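PDB 4V2X: endo-beta-1,4-glucanase (cellulase B) from Bacillus halodurans, which hydrolyses beta-glucans, including xyloglucan and beta-1,3-1,4-glucans, with a family 5 catalytic module linked to an Ig-like module and a family 46 carbohydrate-binding module. Local coordinates for residues L428-D433 and K444-L448; Y480-Q486 and S566-Y572; A405-L411 and E439-A445; K294-I298 and F343-H347. All coordinates share one frame; numbering follows the deposited sequence.

Contact 1. Residues L428-D433 and K444-L448; sequences LTPGQD and KAHVL
H446 turns the edge of its imidazole to the carboxylate of D433: H446 NE2 donates to D433 OD1 over 2.7 Å, the N-H...O angle is 172°, and the oxygen lies almost in the ring plane. The two side chains cross at about a right angle, the carboxylate being rotated 60° from the ring, and OD1 is met on its anti side. H446 gets there with CG set between its backbone N and carbonyl carbon (chi1 63°), an orientation that also leaves H446 CE1 3.1 Å from Q432 O, near the ring plane. OD1 is gripped a second time, on its syn side, by Q432 NE2, while D433 OD2 accepts the backbone N of T429 at 2.8 Å. In the Ig-like module this carboxylate thus ties the loop linking strands 426-427 and 434-437 to the start of helix 445-452. With an alanine at D433, H446 NE2 and T429 N would probably lose their shared carboxylate, and the imidazole would be freer to turn. K444, the N-cap residue of that helix, donates its N to D433 O over 3.0 Å. Bends at chi2 and chi4 bring its NZ to a salt bridge with E435 and a weak bond to G431 O. V447 packs CG2 on D433 CB at 3.7 Å and points CG1 at L428 CD1, 4.0 Å away, with A423 of strand 418-423 touching both L428 and V447.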
# COMPACT_ATOMS: atom_id res chain seq x y z
N LEU A 428 28.84 41.49 -37.72
CA LEU A 428 30.12 41.96 -37.21
C LEU A 428 31.27 41.14 -37.77
O LEU A 428 31.10 39.98 -38.14
CB LEU A 428 30.14 41.90 -35.69
CG LEU A 428 29.09 42.74 -34.96
CD1 LEU A 428 29.16 42.48 -33.46
CD2 LEU A 428 29.26 44.22 -35.24
N THR A 429 32.45 41.76 -37.81
CA THR A 429 33.64 41.12 -38.35
C THR A 429 34.41 40.43 -37.23
O THR A 429 34.80 41.07 -36.26
CB THR A 429 34.56 42.16 -39.00
OG1 THR A 429 33.82 42.87 -40.00
CG2 THR A 429 35.78 41.49 -39.63
N PRO A 430 34.63 39.11 -37.36
CA PRO A 430 35.43 38.38 -36.37
C PRO A 430 36.81 39.02 -36.20
O PRO A 430 37.39 39.50 -37.18
CB PRO A 430 35.58 36.98 -36.98
CG PRO A 430 34.45 36.84 -37.94
CD PRO A 430 34.11 38.22 -38.42
N GLY A 431 37.31 39.04 -34.97
CA GLY A 431 38.60 39.65 -34.65
C GLY A 431 38.49 41.14 -34.47
O GLY A 431 38.77 41.66 -33.39
N GLN A 432 38.09 41.84 -35.53
CA GLN A 432 37.95 43.29 -35.51
C GLN A 432 36.91 43.74 -34.48
O GLN A 432 37.19 44.61 -33.66
CB GLN A 432 37.55 43.80 -36.90
CG GLN A 432 37.45 45.31 -37.02
CD GLN A 432 36.61 45.75 -38.21
OE1 GLN A 432 36.99 45.53 -39.36
NE2 GLN A 432 35.46 46.38 -37.94
N ASP A 433 35.72 43.15 -34.54
CA ASP A 433 34.58 43.60 -33.73
C ASP A 433 34.30 42.74 -32.50
O ASP A 433 33.63 43.20 -31.57
CB ASP A 433 33.33 43.65 -34.60
CG ASP A 433 33.43 44.64 -35.74
OD1 ASP A 433 34.13 45.66 -35.60
OD2 ASP A 433 32.79 44.39 -36.78
N LYS A 444 33.79 44.09 -28.66
CA LYS A 444 34.70 45.24 -28.60
C LYS A 444 33.96 46.56 -28.33
O LYS A 444 32.82 46.77 -28.78
CB LYS A 444 35.53 45.34 -29.88
CG LYS A 444 36.43 44.15 -30.15
CD LYS A 444 37.63 44.11 -29.21
CE LYS A 444 38.38 42.78 -29.32
NZ LYS A 444 39.03 42.58 -30.64
N ALA A 445 34.63 47.44 -27.59
CA ALA A 445 34.09 48.74 -27.19
C ALA A 445 33.42 49.54 -28.31
O ALA A 445 32.35 50.11 -28.11
CB ALA A 445 35.21 49.58 -26.58
N HIS A 446 34.05 49.58 -29.49
CA HIS A 446 33.52 50.40 -30.58
C HIS A 446 32.15 49.92 -31.05
O HIS A 446 31.34 50.71 -31.52
CB HIS A 446 34.50 50.50 -31.76
CG HIS A 446 34.80 49.20 -32.43
ND1 HIS A 446 35.82 48.37 -32.01
CD2 HIS A 446 34.22 48.58 -33.49
CE1 HIS A 446 35.85 47.29 -32.78
NE2 HIS A 446 34.90 47.40 -33.69
N VAL A 447 31.90 48.62 -30.91
CA VAL A 447 30.58 48.05 -31.24
C VAL A 447 29.54 48.54 -30.23
O VAL A 447 28.45 48.95 -30.61
CB VAL A 447 30.61 46.51 -31.24
CG1 VAL A 447 29.20 45.94 -31.43
CG2 VAL A 447 31.55 45.99 -32.33
N LEU A 448 29.88 48.48 -28.95
CA LEU A 448 28.98 48.91 -27.90
C LEU A 448 28.76 50.42 -27.96
O LEU A 448 27.64 50.89 -27.76
CB LEU A 448 29.52 48.49 -26.52
CG LEU A 448 29.68 46.98 -26.33
CD1 LEU A 448 30.46 46.67 -25.06
CD2 LEU A 448 28.32 46.28 -26.30

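Contact 2. Residues Y480-Q486 and S566-Y572; sequences YRTPVLQ and SGETVNY
S566 sets its CB over the centre of the Y480 ring, 3.8 Å from the centroid and 8° off the normal, a CH-pi contact. E568 approaches the same ring obliquely, its CG 3.7 Å from Y480 CE2, and a bend at chi2 (-72°) directs its carboxylate toward T482. There T482 OG1 donates to E568 OE1 over 3.0 Å, arriving from above the carboxylate plane. The other oxygen, E568 OE2, accepts a water at 2.7 Å, and the same water hydrogen-bonds to Y480 OH. At the far end Y572 OH donates to Q486 O over 2.7 Å, tilted out of the carbonyl plane. Between these polar ends L485 CB meets Y572 CD1 at 3.7 Å, L485 CD1 meets V570 CG1 at 3.9 Å, and P483 slides past V570 in the opposite direction. The segments run 7° apart, without backbone-to-backbone bonds: strands 484-491 and 569-577 belong to the antiparallel sheet of the CBM46 module, and strand 580-585 stands between them in sheet order, yet here the segments touch directly. Y480 itself ends strand 473-480 of the Ig-like module, and its ring meets that of Y397 at about a right angle, so the contact spans the junction of the two modules. Farther out, S566 OG accepts the backbone N of E568 in an ST turn and is also hydrogen-bonded to N504. I497 and F562 also touch L485.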
# COMPACT_ATOMS: atom_id res chain seq x y z
N TYR A 480 22.75 52.59 -18.05
CA TYR A 480 22.16 52.85 -16.74
C TYR A 480 22.93 53.92 -15.95
O TYR A 480 24.10 54.20 -16.23
CB TYR A 480 22.09 51.56 -15.92
CG TYR A 480 23.43 51.13 -15.34
CD1 TYR A 480 24.38 50.49 -16.13
CD2 TYR A 480 23.75 51.36 -14.01
CE1 TYR A 480 25.61 50.11 -15.61
CE2 TYR A 480 24.97 50.98 -13.48
CZ TYR A 480 25.89 50.34 -14.29
OH TYR A 480 27.11 49.95 -13.78
N ARG A 481 22.23 54.52 -14.99
CA ARG A 481 22.84 55.30 -13.92
C ARG A 481 22.35 54.72 -12.60
O ARG A 481 21.40 53.95 -12.57
CB ARG A 481 22.42 56.76 -13.95
CG ARG A 481 22.14 57.33 -15.33
CD ARG A 481 21.60 58.74 -15.21
NE ARG A 481 22.53 59.60 -14.49
CZ ARG A 481 22.23 60.38 -13.45
NH1 ARG A 481 20.98 60.44 -12.99
NH2 ARG A 481 23.17 61.11 -12.88
N THR A 482 22.97 55.14 -11.50
CA THR A 482 22.52 54.70 -10.19
C THR A 482 21.03 55.01 -10.06
O THR A 482 20.61 56.15 -10.32
CB THR A 482 23.33 55.37 -9.06
OG1 THR A 482 24.67 54.86 -9.08
CG2 THR A 482 22.71 55.08 -7.69
N PRO A 483 20.22 54.00 -9.69
CA PRO A 483 18.80 54.27 -9.47
C PRO A 483 18.61 55.05 -8.18
O PRO A 483 19.43 54.93 -7.27
CB PRO A 483 18.18 52.87 -9.37
CG PRO A 483 19.30 51.89 -9.32
CD PRO A 483 20.60 52.63 -9.30
N VAL A 484 17.55 55.84 -8.13
CA VAL A 484 17.31 56.73 -7.01
C VAL A 484 15.90 56.48 -6.51
O VAL A 484 14.95 56.50 -7.29
CB VAL A 484 17.46 58.21 -7.42
CG1 VAL A 484 17.28 59.12 -6.20
CG2 VAL A 484 18.81 58.46 -8.06
N LEU A 485 15.78 56.24 -5.21
CA LEU A 485 14.49 56.15 -4.54
C LEU A 485 14.30 57.40 -3.71
O LEU A 485 15.27 58.02 -3.25
CB LEU A 485 14.43 54.91 -3.65
CG LEU A 485 14.62 53.58 -4.38
CD1 LEU A 485 14.69 52.44 -3.38
CD2 LEU A 485 13.52 53.34 -5.39
N GLN A 486 13.04 57.78 -3.50
CA GLN A 486 12.74 59.00 -2.77
C GLN A 486 11.97 58.72 -1.49
O GLN A 486 11.17 57.79 -1.42
CB GLN A 486 11.96 59.97 -3.65
CG GLN A 486 12.60 60.27 -5.00
CD GLN A 486 13.91 61.04 -4.90
OE1 GLN A 486 14.35 61.41 -3.81
NE2 GLN A 486 14.53 61.29 -6.04
N SER A 566 22.21 45.38 -12.95
CA SER A 566 23.45 46.08 -13.26
C SER A 566 24.51 45.90 -12.19
O SER A 566 25.67 46.25 -12.41
CB SER A 566 23.17 47.58 -13.38
OG SER A 566 22.64 48.07 -12.17
N GLY A 567 24.11 45.39 -11.02
CA GLY A 567 25.00 45.31 -9.87
C GLY A 567 24.75 46.41 -8.86
O GLY A 567 25.28 46.36 -7.75
N GLU A 568 23.96 47.42 -9.24
CA GLU A 568 23.62 48.52 -8.35
C GLU A 568 22.78 47.99 -7.19
O GLU A 568 21.92 47.14 -7.38
CB GLU A 568 22.86 49.62 -9.09
CG GLU A 568 23.70 50.43 -10.07
CD GLU A 568 24.70 51.36 -9.39
OE1 GLU A 568 24.34 52.01 -8.39
OE2 GLU A 568 25.84 51.46 -9.86
N THR A 569 23.07 48.51 -6.01
CA THR A 569 22.37 48.16 -4.78
C THR A 569 21.93 49.47 -4.15
O THR A 569 22.73 50.39 -4.05
CB THR A 569 23.30 47.40 -3.83
OG1 THR A 569 23.68 46.16 -4.44
CG2 THR A 569 22.64 47.14 -2.49
N VAL A 570 20.67 49.57 -3.76
CA VAL A 570 20.17 50.77 -3.11
C VAL A 570 19.46 50.38 -1.82
O VAL A 570 18.57 49.54 -1.85
CB VAL A 570 19.18 51.54 -4.02
CG1 VAL A 570 18.60 52.75 -3.29
CG2 VAL A 570 19.86 51.97 -5.31
N ASN A 571 19.87 50.98 -0.71
CA ASN A 571 19.18 50.80 0.57
C ASN A 571 18.07 51.82 0.75
O ASN A 571 18.11 52.89 0.16
CB ASN A 571 20.16 50.90 1.74
CG ASN A 571 21.21 49.80 1.71
OD1 ASN A 571 22.40 50.07 1.84
ND2 ASN A 571 20.77 48.57 1.53
N TYR A 572 17.10 51.47 1.59
CA TYR A 572 15.96 52.33 1.86
C TYR A 572 15.42 51.93 3.22
O TYR A 572 15.49 50.77 3.60
CB TYR A 572 14.90 52.14 0.77
CG TYR A 572 13.79 53.17 0.73
CD1 TYR A 572 13.95 54.36 0.02
CD2 TYR A 572 12.57 52.93 1.34
CE1 TYR A 572 12.92 55.29 -0.05
CE2 TYR A 572 11.54 53.86 1.28
CZ TYR A 572 11.72 55.04 0.59
OH TYR A 572 10.70 55.95 0.52
O HOH W 1 27.58 49.82 -11.15

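Contact 3. Residues A405-L411 and E439-A445; sequences ADATVSL and ERLTVKA
D406 OD1 accepts the backbone N of A445 over 2.7 Å at 158°, taking an N-H at the very start of helix 445-452. The carboxylate swings there because its CG stands anti to the carbonyl carbon (chi1 -63°), beside the backbone N. The hydroxyls of T408 and T442 meet at 2.8 Å, OG1 to OG1, with either able to donate. Backbone bonds hold the pair in register: A407 and V443 exchange two, the shorter being V443 N to A407 O at 2.7 Å, V409 and L441 exchange two more, and L411 N donates to E439 O. Packing surrounds this frame. T442 CG2 rests 3.8 Å from D406 CB, and T408 CG2 lies at the edge of the R440 guanidinium, 3.5 Å from NE. With an alanine in place of T442, the hydroxyl of T408 would probably lose its mate across the strands and a gap would be likely to open beside D406 CB. The other face carries A407, V409, L441 and V443: the side chains of V409 and L441 lie side by side, pointing the same way, V409 CG2 4.0 Å from L441 CB, and those of L411 and L441 cross at a slant, CG to CB 4.0 Å. F475 of strand 473-480 and L421 of strand 418-423 cover this apolar face. Two neighbouring antiparallel strands, 152° apart in direction and inner in their four-stranded sheet, packed on a second sheet, are the arrangement of an Ig-like beta-sandwich.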
# COMPACT_ATOMS: atom_id res chain seq x y z
N ALA A 405 34.00 50.26 -22.45
CA ALA A 405 35.08 49.30 -22.63
C ALA A 405 34.58 48.04 -23.34
O ALA A 405 33.39 47.89 -23.62
CB ALA A 405 35.68 48.93 -21.29
N ASP A 406 35.51 47.13 -23.63
CA ASP A 406 35.15 45.81 -24.14
C ASP A 406 34.33 45.09 -23.09
O ASP A 406 34.62 45.18 -21.89
CB ASP A 406 36.40 44.98 -24.47
CG ASP A 406 37.25 45.60 -25.57
OD1 ASP A 406 36.81 46.55 -26.24
OD2 ASP A 406 38.38 45.10 -25.76
N ALA A 407 33.28 44.40 -23.53
CA ALA A 407 32.47 43.57 -22.66
C ALA A 407 32.83 42.12 -22.93
O ALA A 407 32.76 41.67 -24.07
CB ALA A 407 31.00 43.80 -22.93
N THR A 408 33.21 41.41 -21.88
CA THR A 408 33.49 39.98 -21.99
C THR A 408 32.46 39.21 -21.19
O THR A 408 32.24 39.48 -20.01
CB THR A 408 34.92 39.64 -21.54
OG1 THR A 408 35.86 40.31 -22.39
CG2 THR A 408 35.16 38.13 -21.62
N VAL A 409 31.82 38.24 -21.84
CA VAL A 409 30.79 37.43 -21.22
C VAL A 409 31.10 35.95 -21.45
O VAL A 409 31.68 35.58 -22.48
CB VAL A 409 29.37 37.75 -21.76
CG1 VAL A 409 28.92 39.13 -21.29
CG2 VAL A 409 29.32 37.68 -23.29
N SER A 410 30.73 35.13 -20.48
CA SER A 410 30.90 33.68 -20.57
C SER A 410 29.70 33.06 -21.27
O SER A 410 28.56 33.32 -20.89
CB SER A 410 31.05 33.07 -19.18
OG SER A 410 32.30 33.42 -18.62
N LEU A 411 29.98 32.26 -22.29
CA LEU A 411 28.99 31.47 -22.98
C LEU A 411 29.02 30.05 -22.44
O LEU A 411 30.04 29.59 -21.95
CB LEU A 411 29.29 31.40 -24.48
CG LEU A 411 29.43 32.70 -25.26
CD1 LEU A 411 29.71 32.38 -26.73
CD2 LEU A 411 28.19 33.58 -25.11
N GLU A 439 35.17 29.77 -24.27
CA GLU A 439 33.78 30.16 -24.11
C GLU A 439 33.64 31.62 -23.65
O GLU A 439 32.53 32.06 -23.34
CB GLU A 439 33.07 29.22 -23.13
CG GLU A 439 32.78 27.84 -23.71
CD GLU A 439 31.94 26.97 -22.79
OE1 GLU A 439 32.30 26.83 -21.60
OE2 GLU A 439 30.92 26.41 -23.25
N ARG A 440 34.75 32.36 -23.63
CA ARG A 440 34.72 33.78 -23.30
C ARG A 440 34.54 34.63 -24.55
O ARG A 440 35.45 34.73 -25.39
CB ARG A 440 36.01 34.20 -22.59
CG ARG A 440 36.26 33.49 -21.27
CD ARG A 440 35.44 34.09 -20.14
NE ARG A 440 36.01 35.37 -19.68
CZ ARG A 440 37.09 35.48 -18.90
NH1 ARG A 440 37.75 34.41 -18.48
NH2 ARG A 440 37.51 36.69 -18.55
N LEU A 441 33.36 35.23 -24.68
CA LEU A 441 33.05 36.13 -25.79
C LEU A 441 33.33 37.58 -25.41
O LEU A 441 32.77 38.10 -24.45
CB LEU A 441 31.57 36.01 -26.17
CG LEU A 441 31.07 36.94 -27.28
CD1 LEU A 441 31.75 36.63 -28.61
CD2 LEU A 441 29.56 36.84 -27.42
N THR A 442 34.19 38.23 -26.19
CA THR A 442 34.44 39.66 -26.01
C THR A 442 33.79 40.44 -27.14
O THR A 442 34.05 40.20 -28.32
CB THR A 442 35.96 39.96 -26.00
OG1 THR A 442 36.56 39.32 -24.88
CG2 THR A 442 36.20 41.45 -25.90
N VAL A 443 32.92 41.38 -26.77
CA VAL A 443 32.38 42.35 -27.70
C VAL A 443 33.19 43.64 -27.56
O VAL A 443 33.25 44.23 -26.48
CB VAL A 443 30.88 42.64 -27.44
CG1 VAL A 443 30.33 43.55 -28.53
CG2 VAL A 443 30.08 41.35 -27.37
N LYS A 444 33.79 44.09 -28.66
CA LYS A 444 34.70 45.24 -28.60
C LYS A 444 33.96 46.56 -28.33
O LYS A 444 32.82 46.77 -28.78
CB LYS A 444 35.53 45.34 -29.88
CG LYS A 444 36.43 44.15 -30.15
CD LYS A 444 37.63 44.11 -29.21
CE LYS A 444 38.38 42.78 -29.32
NZ LYS A 444 39.03 42.58 -30.64
N ALA A 445 34.63 47.44 -27.59
CA ALA A 445 34.09 48.74 -27.19
C ALA A 445 33.42 49.54 -28.31
O ALA A 445 32.35 50.11 -28.11
CB ALA A 445 35.21 49.58 -26.58

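Contact 4. Residues K294-I298 and F343-H347; sequences KQEII and FLIHH
F343 slides its ring under the side chain of K294, whose CG sits 3.9 Å from the ring centroid and 17° off the normal, a CH-pi contact offset toward the rim. The lysine then runs on extended past the ring, its CD still 4.1 Å from F343 CE2. With CG anti to the backbone N (chi1 -176°), the phenylalanine spans the space between the helices, and the opposite face of its ring is met by CD2 of H347. Its edge is touched by I297, with CD1 3.8 Å from F343 CD1, and by I298, with CD1 3.9 Å from F343 CZ. Helices 291-309 and 334-350 belong to the outer layer of the family 5 (beta/alpha)8 barrel, coming just before strands 315-320 and 354-357; their axes here run 22° apart at a closest approach of 10.2 Å. Deeper in the groove, I297 CG2 packs on L344 CD1 and on H347 CB, each at 4.0 Å. I298 lays CG1 over one face of the H347 imidazole, 4.2 Å from its centroid, while H346 covers the other face. F289, in a loop, meets the F343 ring edge-to-face.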
# COMPACT_ATOMS: atom_id res chain seq x y z
N LYS A 294 19.26 23.33 -11.26
CA LYS A 294 19.79 22.33 -12.18
C LYS A 294 19.77 20.94 -11.54
O LYS A 294 19.33 19.97 -12.15
CB LYS A 294 21.22 22.68 -12.60
CG LYS A 294 21.29 23.86 -13.56
CD LYS A 294 22.72 24.33 -13.78
CE LYS A 294 22.75 25.55 -14.68
NZ LYS A 294 24.10 26.17 -14.69
N GLN A 295 20.24 20.86 -10.29
CA GLN A 295 20.30 19.57 -9.61
C GLN A 295 18.93 19.00 -9.30
O GLN A 295 18.75 17.78 -9.33
CB GLN A 295 21.14 19.67 -8.33
CG GLN A 295 22.63 19.74 -8.60
CD GLN A 295 23.11 18.58 -9.47
OE1 GLN A 295 22.75 17.43 -9.24
NE2 GLN A 295 23.92 18.90 -10.48
N GLU A 296 17.95 19.86 -9.01
CA GLU A 296 16.61 19.34 -8.77
C GLU A 296 16.07 18.64 -10.01
O GLU A 296 15.45 17.57 -9.90
CB GLU A 296 15.63 20.42 -8.32
CG GLU A 296 14.32 19.80 -7.86
CD GLU A 296 13.30 20.80 -7.36
OE1 GLU A 296 12.49 21.28 -8.18
OE2 GLU A 296 13.29 21.08 -6.14
N ILE A 297 16.27 19.24 -11.17
CA ILE A 297 15.84 18.66 -12.44
C ILE A 297 16.52 17.31 -12.69
O ILE A 297 15.85 16.32 -13.00
CB ILE A 297 16.11 19.63 -13.62
CG1 ILE A 297 15.09 20.77 -13.58
CG2 ILE A 297 16.04 18.92 -14.96
CD1 ILE A 297 15.50 21.98 -14.40
N ILE A 298 17.83 17.27 -12.53
CA ILE A 298 18.58 16.04 -12.77
C ILE A 298 18.11 14.95 -11.80
O ILE A 298 17.81 13.84 -12.23
CB ILE A 298 20.11 16.26 -12.67
CG1 ILE A 298 20.59 17.13 -13.84
CG2 ILE A 298 20.84 14.92 -12.69
CD1 ILE A 298 21.98 17.70 -13.66
N PHE A 343 17.50 23.90 -20.37
CA PHE A 343 18.09 22.84 -19.55
C PHE A 343 17.06 21.76 -19.25
O PHE A 343 17.34 20.57 -19.40
CB PHE A 343 18.64 23.46 -18.26
CG PHE A 343 19.37 22.50 -17.37
CD1 PHE A 343 18.68 21.76 -16.42
CD2 PHE A 343 20.75 22.41 -17.42
CE1 PHE A 343 19.36 20.90 -15.57
CE2 PHE A 343 21.43 21.56 -16.57
CZ PHE A 343 20.73 20.80 -15.65
N LEU A 344 15.86 22.18 -18.84
CA LEU A 344 14.80 21.24 -18.54
C LEU A 344 14.50 20.35 -19.75
O LEU A 344 14.50 19.11 -19.64
CB LEU A 344 13.53 21.97 -18.11
CG LEU A 344 12.32 21.07 -17.86
CD1 LEU A 344 12.60 20.04 -16.77
CD2 LEU A 344 11.10 21.91 -17.52
N ILE A 345 14.25 20.98 -20.89
CA ILE A 345 13.82 20.21 -22.06
C ILE A 345 14.93 19.29 -22.55
O ILE A 345 14.65 18.16 -22.96
CB ILE A 345 13.27 21.12 -23.18
CG1 ILE A 345 11.97 21.77 -22.70
CG2 ILE A 345 13.02 20.32 -24.46
CD1 ILE A 345 11.48 22.93 -23.56
N HIS A 346 16.19 19.72 -22.45
CA HIS A 346 17.30 18.84 -22.78
C HIS A 346 17.24 17.59 -21.92
O HIS A 346 17.35 16.46 -22.41
CB HIS A 346 18.64 19.53 -22.59
CG HIS A 346 19.80 18.59 -22.54
ND1 HIS A 346 20.16 17.81 -23.62
CD2 HIS A 346 20.67 18.28 -21.55
CE1 HIS A 346 21.20 17.06 -23.30
NE2 HIS A 346 21.53 17.33 -22.05
N HIS A 347 17.05 17.78 -20.61
CA HIS A 347 17.12 16.63 -19.70
C HIS A 347 15.89 15.72 -19.81
O HIS A 347 15.99 14.52 -19.59
CB HIS A 347 17.41 17.08 -18.28
CG HIS A 347 18.85 17.41 -18.08
ND1 HIS A 347 19.83 16.44 -18.03
CD2 HIS A 347 19.49 18.60 -17.98
CE1 HIS A 347 21.01 17.01 -17.88
NE2 HIS A 347 20.83 18.32 -17.85

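Overall arrangement
Along the chain contact 4 comes first, in the catalytic barrel, followed by contacts 3 and 1 in the Ig-like module and contact 2 at the entry to the CBM46 module. Contacts 1 and 3 are neighbours, with centres about 10 Å apart: their second segments overlap at K444 and A445 and follow strand 440-443 into helix 445-452, where L448 packs against A405 and A407. The others are separate: contact 2 lies about 30 Å from contact 1 and about 25 Å from contact 3, and contact 4 about 27 Å from contact 3, between centres. The four thus fall in the catalytic barrel, in the Ig-like module and at its junction with the CBM46 module.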